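Local coordinates for protein choline dehydrogenase and related flavoproteins (PDB 3Q9T) that oxidises formate as a formate oxidase of the glucose-methanol-choline oxidoreductase family, carrying 8-formyl-FAD at its catalytic site, at residues Ser338-Asn341 against Pro347-Ser350; Cys398-Ala403 against Pro409-Gly414; Asp382-Leu387 against Asn453-Ile458. One frame throughout, in Å; residues are numbered along the deposited sequence.

Contact 1. Residues Ser338-Asn341 against Pro347-Ser350; sequences SAYN and PVGS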
# COMPACT_ATOMS: atom_id res chain seq x y z
N SER A 338 24.38 15.79 27.02
CA SER A 338 25.55 16.55 27.44
C SER A 338 26.70 15.62 27.84
O SER A 338 27.85 15.86 27.49
CB SER A 338 25.18 17.52 28.57
OG SER A 338 26.34 18.11 29.13
N ALA A 339 26.37 14.55 28.55
CA ALA A 339 27.34 13.52 28.89
C ALA A 339 27.94 12.83 27.65
O ALA A 339 29.15 12.55 27.61
CB ALA A 339 26.71 12.47 29.80
N TYR A 340 27.10 12.54 26.66
CA TYR A 340 27.56 11.84 25.48
C TYR A 340 28.54 12.72 24.74
O TYR A 340 29.59 12.25 24.27
CB TYR A 340 26.40 11.49 24.55
CG TYR A 340 26.82 10.65 23.36
CD1 TYR A 340 26.98 9.28 23.49
CD2 TYR A 340 27.05 11.22 22.11
CE1 TYR A 340 27.35 8.50 22.43
CE2 TYR A 340 27.44 10.45 21.03
CZ TYR A 340 27.58 9.09 21.20
OH TYR A 340 27.94 8.29 20.14
N ASN A 341 28.20 14.00 24.64
CA ASN A 341 29.02 14.96 23.92
C ASN A 341 30.40 15.16 24.54
O ASN A 341 31.36 15.47 23.83
CB ASN A 341 28.30 16.28 23.78
CG ASN A 341 27.32 16.27 22.62
OD1 ASN A 341 27.22 15.28 21.89
ND2 ASN A 341 26.60 17.37 22.44
N PRO A 347 23.23 6.60 27.89
CA PRO A 347 22.28 5.85 27.06
C PRO A 347 22.19 6.38 25.62
O PRO A 347 21.76 5.65 24.72
CB PRO A 347 20.95 6.05 27.79
CG PRO A 347 21.10 7.39 28.44
CD PRO A 347 22.54 7.48 28.86
N VAL A 348 22.58 7.64 25.40
CA VAL A 348 22.70 8.13 24.04
C VAL A 348 23.56 7.18 23.18
O VAL A 348 23.34 7.07 21.97
CB VAL A 348 23.27 9.55 23.98
CG1 VAL A 348 23.59 9.94 22.53
CG2 VAL A 348 22.30 10.56 24.64
N GLY A 349 24.50 6.48 23.80
CA GLY A 349 25.35 5.55 23.08
C GLY A 349 24.74 4.16 22.93
O GLY A 349 25.37 3.25 22.43
N SER A 350 23.49 4.01 23.38
CA SER A 350 22.83 2.72 23.35
C SER A 350 22.06 2.43 22.04
O SER A 350 21.46 3.32 21.44
CB SER A 350 21.88 2.59 24.55
OG SER A 350 21.22 1.34 24.52
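Y340, on helix 331-343, lays one face of its ring over V348, in the 3-10 turn that follows the helix. The tight part of the contact is this face: V348 CG1 lies 3.6 Å from the centroid of the Y340 ring, a CH-pi contact. The methyl is displaced toward the rim, where V348 CG1 comes within 3.4 Å of Y340 CG. With Y340 CG anti to the backbone N (chi1 -175°), the ring reaches from the helix to the turn; V348 CB sits 3.7 Å from Y340 CB, so the packing begins at the root of the side chain. Farther out the turn brings backbone instead, with G349 CA 3.6 Å from Y340 CE1, and T51 and P52 of a nearby loop add to the packing round the tyrosine. The looser side is the helix surface carrying S338 and N341, both exposed and neither in contact with the turn. At the far end of the ring, Y340 OH is hydrogen-bonded to G206 O. The tyrosine thus divides its chemistry: dispersion and CH-pi attraction help hold the turn against the preceding helix, while the one polar atom of the buried ring is satisfied by a separate part of the chain.

Contact 2. Residues Cys398-Ala403 against Pro409-Gly414; sequences CMFGTA and PTPKTG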
# COMPACT_ATOMS: atom_id res chain seq x y z
N CYS A 398 13.70 -1.44 24.16
CA CYS A 398 13.21 -0.81 25.38
C CYS A 398 12.82 0.64 25.21
O CYS A 398 13.19 1.49 26.03
CB CYS A 398 14.22 -0.96 26.54
SG CYS A 398 15.87 -0.34 26.19
N MET A 399 12.08 0.93 24.15
CA MET A 399 11.39 2.22 24.01
C MET A 399 10.51 2.16 22.77
O MET A 399 10.59 1.20 22.00
CB MET A 399 12.37 3.40 23.95
CG MET A 399 12.92 3.75 22.59
SD MET A 399 13.93 5.27 22.56
CE MET A 399 13.16 6.22 23.82
N PHE A 400 9.65 3.15 22.58
CA PHE A 400 8.88 3.19 21.34
C PHE A 400 9.86 3.34 20.17
O PHE A 400 10.71 4.21 20.20
CB PHE A 400 7.91 4.36 21.31
CG PHE A 400 7.03 4.38 20.09
CD1 PHE A 400 5.85 3.67 20.06
CD2 PHE A 400 7.41 5.09 18.97
CE1 PHE A 400 5.03 3.68 18.95
CE2 PHE A 400 6.59 5.11 17.83
CZ PHE A 400 5.40 4.40 17.83
N GLY A 401 9.72 2.49 19.16
CA GLY A 401 10.61 2.54 18.01
C GLY A 401 9.91 2.87 16.70
O GLY A 401 9.18 2.04 16.14
N THR A 402 10.15 4.09 16.20
CA THR A 402 9.52 4.56 14.97
C THR A 402 9.84 3.64 13.82
O THR A 402 9.03 3.47 12.93
CB THR A 402 9.97 5.97 14.57
OG1 THR A 402 11.40 6.04 14.67
CG2 THR A 402 9.35 7.02 15.50
N ALA A 403 11.05 3.05 13.83
CA ALA A 403 11.47 2.15 12.75
C ALA A 403 10.59 0.91 12.63
O ALA A 403 10.63 0.21 11.62
CB ALA A 403 12.93 1.74 12.92
N PRO A 409 1.32 7.02 15.00
CA PRO A 409 2.10 8.15 15.50
C PRO A 409 2.92 7.77 16.73
O PRO A 409 2.68 6.73 17.37
CB PRO A 409 1.04 9.21 15.84
CG PRO A 409 -0.24 8.46 15.96
CD PRO A 409 -0.13 7.22 15.11
N THR A 410 3.90 8.59 17.04
CA THR A 410 4.67 8.40 18.26
C THR A 410 3.83 8.86 19.43
O THR A 410 3.33 10.00 19.44
CB THR A 410 5.96 9.21 18.22
OG1 THR A 410 6.75 8.77 17.10
CG2 THR A 410 6.72 9.01 19.52
N PRO A 411 3.64 7.99 20.44
CA PRO A 411 2.84 8.43 21.58
C PRO A 411 3.47 9.65 22.25
O PRO A 411 4.69 9.79 22.25
CB PRO A 411 2.87 7.21 22.53
CG PRO A 411 3.26 6.05 21.67
CD PRO A 411 4.16 6.62 20.60
N LYS A 412 2.63 10.52 22.79
CA LYS A 412 3.08 11.77 23.40
C LYS A 412 3.59 11.60 24.83
O LYS A 412 4.42 12.38 25.29
CB LYS A 412 1.95 12.80 23.37
CG LYS A 412 1.50 13.18 21.96
CD LYS A 412 0.21 13.98 21.97
CE LYS A 412 -0.18 14.41 20.57
NZ LYS A 412 0.89 15.24 19.94
N THR A 413 3.10 10.56 25.52
CA THR A 413 3.44 10.29 26.92
C THR A 413 3.74 8.81 27.16
O THR A 413 3.45 7.96 26.31
CB THR A 413 2.24 10.59 27.83
OG1 THR A 413 1.24 9.58 27.64
CG2 THR A 413 1.65 11.97 27.54
N GLY A 414 4.29 8.50 28.32
CA GLY A 414 4.48 7.12 28.73
C GLY A 414 5.76 6.47 28.22
O GLY A 414 6.32 6.88 27.21
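P411 CD sits over the centre of the F400 ring, 3.5 Å from the centroid and 13° off the normal, which makes this proline-phenylalanine pair a nearly axial CH-pi contact. The methylene next to the proline nitrogen does most of the touching, with P411 CD 3.4 Å from F400 CD1, while P411 CG lies farther off. The chi1 of F400 is -176°, which swings its ring away from its own N and across to the other limb of the loop. T410 approaches obliquely, its OG1 3.7 Å from F400 CE2; the same oxygen lies 3.5 Å from the methyl T402 CG2. P409 O, which accepts a hydrogen bond from Y485 OH, comes within 3.6 Å of F400 CZ. Both limbs belong to the connection between the antiparallel neighbours 392-397 and 415-423, so the contact closes a long excursion between two adjacent strands of the large mixed sheet. Farther out, F400 N is hydrogen-bonded to D323 OD2, while T418 OG1 bonds to both M399 O and G401 N, fixing the backbone on either side of the phenylalanine. L327 and H416 pack on the F400 side chain as well. T402 lies about 10 Å, side chain to cofactor, from the 8-formyl-FAD, and at the other limb P409 packs against W487 of the second subunit.

Contact 3. Residues Asp382-Leu387 against Asn453-Ile458; sequences DPFSPL and NDLDII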
# COMPACT_ATOMS: atom_id res chain seq x y z
N ASP A 382 8.54 -30.59 10.83
CA ASP A 382 8.15 -29.19 10.91
C ASP A 382 8.52 -28.45 9.63
O ASP A 382 9.69 -28.43 9.25
CB ASP A 382 8.87 -28.53 12.10
CG ASP A 382 8.68 -27.04 12.14
OD1 ASP A 382 9.65 -26.33 12.50
OD2 ASP A 382 7.56 -26.56 11.83
N PRO A 383 7.53 -27.85 8.96
CA PRO A 383 7.80 -27.10 7.72
C PRO A 383 8.79 -25.96 7.89
O PRO A 383 9.61 -25.76 7.01
CB PRO A 383 6.41 -26.53 7.34
CG PRO A 383 5.43 -27.48 7.97
CD PRO A 383 6.08 -27.97 9.25
N PHE A 384 8.72 -25.23 9.00
CA PHE A 384 9.57 -24.04 9.17
C PHE A 384 11.03 -24.35 9.48
O PHE A 384 11.95 -23.91 8.76
CB PHE A 384 8.99 -23.12 10.26
CG PHE A 384 7.54 -22.79 10.06
CD1 PHE A 384 7.15 -21.82 9.15
CD2 PHE A 384 6.57 -23.44 10.80
CE1 PHE A 384 5.81 -21.53 8.96
CE2 PHE A 384 5.23 -23.15 10.62
CZ PHE A 384 4.85 -22.19 9.70
N SER A 385 11.24 -25.10 10.55
CA SER A 385 12.59 -25.36 11.05
C SER A 385 12.78 -26.85 11.34
O SER A 385 12.87 -27.25 12.50
CB SER A 385 12.82 -24.57 12.34
OG SER A 385 12.76 -23.18 12.12
N PRO A 386 12.83 -27.68 10.28
CA PRO A 386 12.83 -29.13 10.48
C PRO A 386 14.14 -29.65 11.08
O PRO A 386 14.28 -30.85 11.30
CB PRO A 386 12.69 -29.68 9.06
CG PRO A 386 13.30 -28.61 8.18
CD PRO A 386 12.97 -27.30 8.86
N LEU A 387 15.08 -28.75 11.35
CA LEU A 387 16.42 -29.15 11.78
C LEU A 387 16.75 -28.50 13.12
O LEU A 387 17.92 -28.31 13.46
CB LEU A 387 17.45 -28.72 10.73
CG LEU A 387 18.04 -29.70 9.71
CD1 LEU A 387 17.09 -30.84 9.37
CD2 LEU A 387 18.46 -28.95 8.45
N ASN A 453 2.64 -17.83 1.55
CA ASN A 453 2.11 -19.07 2.11
C ASN A 453 1.34 -18.79 3.41
O ASN A 453 1.86 -18.14 4.31
CB ASN A 453 3.25 -20.08 2.34
CG ASN A 453 2.76 -21.47 2.72
OD1 ASN A 453 1.80 -21.62 3.48
ND2 ASN A 453 3.43 -22.50 2.19
N ASP A 454 0.11 -19.29 3.52
CA ASP A 454 -0.71 -19.11 4.73
C ASP A 454 -0.06 -19.62 6.03
O ASP A 454 -0.27 -19.04 7.10
CB ASP A 454 -2.07 -19.78 4.56
CG ASP A 454 -3.02 -18.96 3.70
OD1 ASP A 454 -2.63 -17.90 3.15
OD2 ASP A 454 -4.19 -19.39 3.57
N LEU A 455 0.70 -20.71 5.95
CA LEU A 455 1.39 -21.23 7.14
C LEU A 455 2.22 -20.15 7.83
O LEU A 455 2.29 -20.12 9.04
CB LEU A 455 2.30 -22.40 6.79
CG LEU A 455 1.97 -23.85 7.14
CD1 LEU A 455 3.16 -24.50 7.87
CD2 LEU A 455 0.66 -24.01 7.92
N ASP A 456 2.85 -19.27 7.04
CA ASP A 456 3.64 -18.16 7.58
C ASP A 456 2.78 -17.22 8.41
O ASP A 456 3.23 -16.68 9.42
CB ASP A 456 4.33 -17.35 6.47
CG ASP A 456 5.69 -17.93 6.06
OD1 ASP A 456 6.12 -18.95 6.64
OD2 ASP A 456 6.33 -17.35 5.14
N ILE A 457 1.55 -17.00 7.96
CA ILE A 457 0.62 -16.15 8.71
C ILE A 457 0.31 -16.82 10.05
O ILE A 457 0.29 -16.19 11.10
CB ILE A 457 -0.70 -15.90 7.93
CG1 ILE A 457 -0.43 -15.15 6.61
CG2 ILE A 457 -1.71 -15.14 8.79
CD1 ILE A 457 -1.69 -14.88 5.78
N ILE A 458 0.08 -18.13 10.00
CA ILE A 458 -0.25 -18.88 11.21
C ILE A 458 0.90 -18.85 12.21
O ILE A 458 0.69 -18.67 13.40
CB ILE A 458 -0.64 -20.34 10.87
CG1 ILE A 458 -2.01 -20.33 10.19
CG2 ILE A 458 -0.64 -21.22 12.11
CD1 ILE A 458 -2.23 -21.48 9.26
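The N-terminal turn of helix 454-473 meets an Asx motif in the loop between helix 369-377 and strand 392-397, and the two are joined by the far end of the F384 ring. F384 CZ lies 3.4 Å from L455 CD1, a methyl that sits off the ring plane near CZ and CE2, and P383 adds its ring methylene, with CG 3.7 Å from the same methyl. L455 CD1 is therefore shared between the end of a phenylalanine ring and a proline whose side chain crosses that of the leucine at about a right angle. The ring edge meets oxygen: F384 CZ is 3.4 Å from L455 O, and D456 OD1 lies 3.5 Å from F384 CE1, near the ring plane. Ring and carboxylate are nearly coplanar, 24° apart. With F384 CG anti to its carbonyl carbon (chi1 -51°), the ring swings to the helix although the bond to CB does not point at it.

Each backbone is shaped by an acidic or amide side chain. In the loop, D382 OD1 accepts from S385 N at 2.8 Å, from well above the carboxylate plane, and is also held by R360 and H391. On the helix, N453 is the N-cap, its OD1 accepting from L455 N at 2.9 Å. D456 is fixed in turn by S428 OG on OD2 and I427 N on OD1.

Since the positively polarised C-H rim of a phenylalanine faces electronegative oxygens here, a weak electrostatic attraction probably supplements the apolar packing, and the carboxylate that takes part has its stronger bonds elsewhere.

Overall arrangement
Contacts 1 and 3 are buried, whereas contact 2 is nearer the surface and touches the second subunit. Contacts 1 and 2 lie on the same side of the chain's centre, their centres about 19 Å apart; contact 3 is opposite contact 1, and the chain segment it closes encloses contact 2. Their secondary structure differs: contact 1 joins a helix to the turn just after it, contact 2 two limbs of one inter-strand loop, and contact 3 a loop to a helix distant in sequence. In contacts 1 and 2 an aliphatic carbon covers an aromatic face, while contact 3 sets a ring edge against oxygens beside leucine and proline packing. Of the three, contact 2 comes nearest the FAD-binding residues.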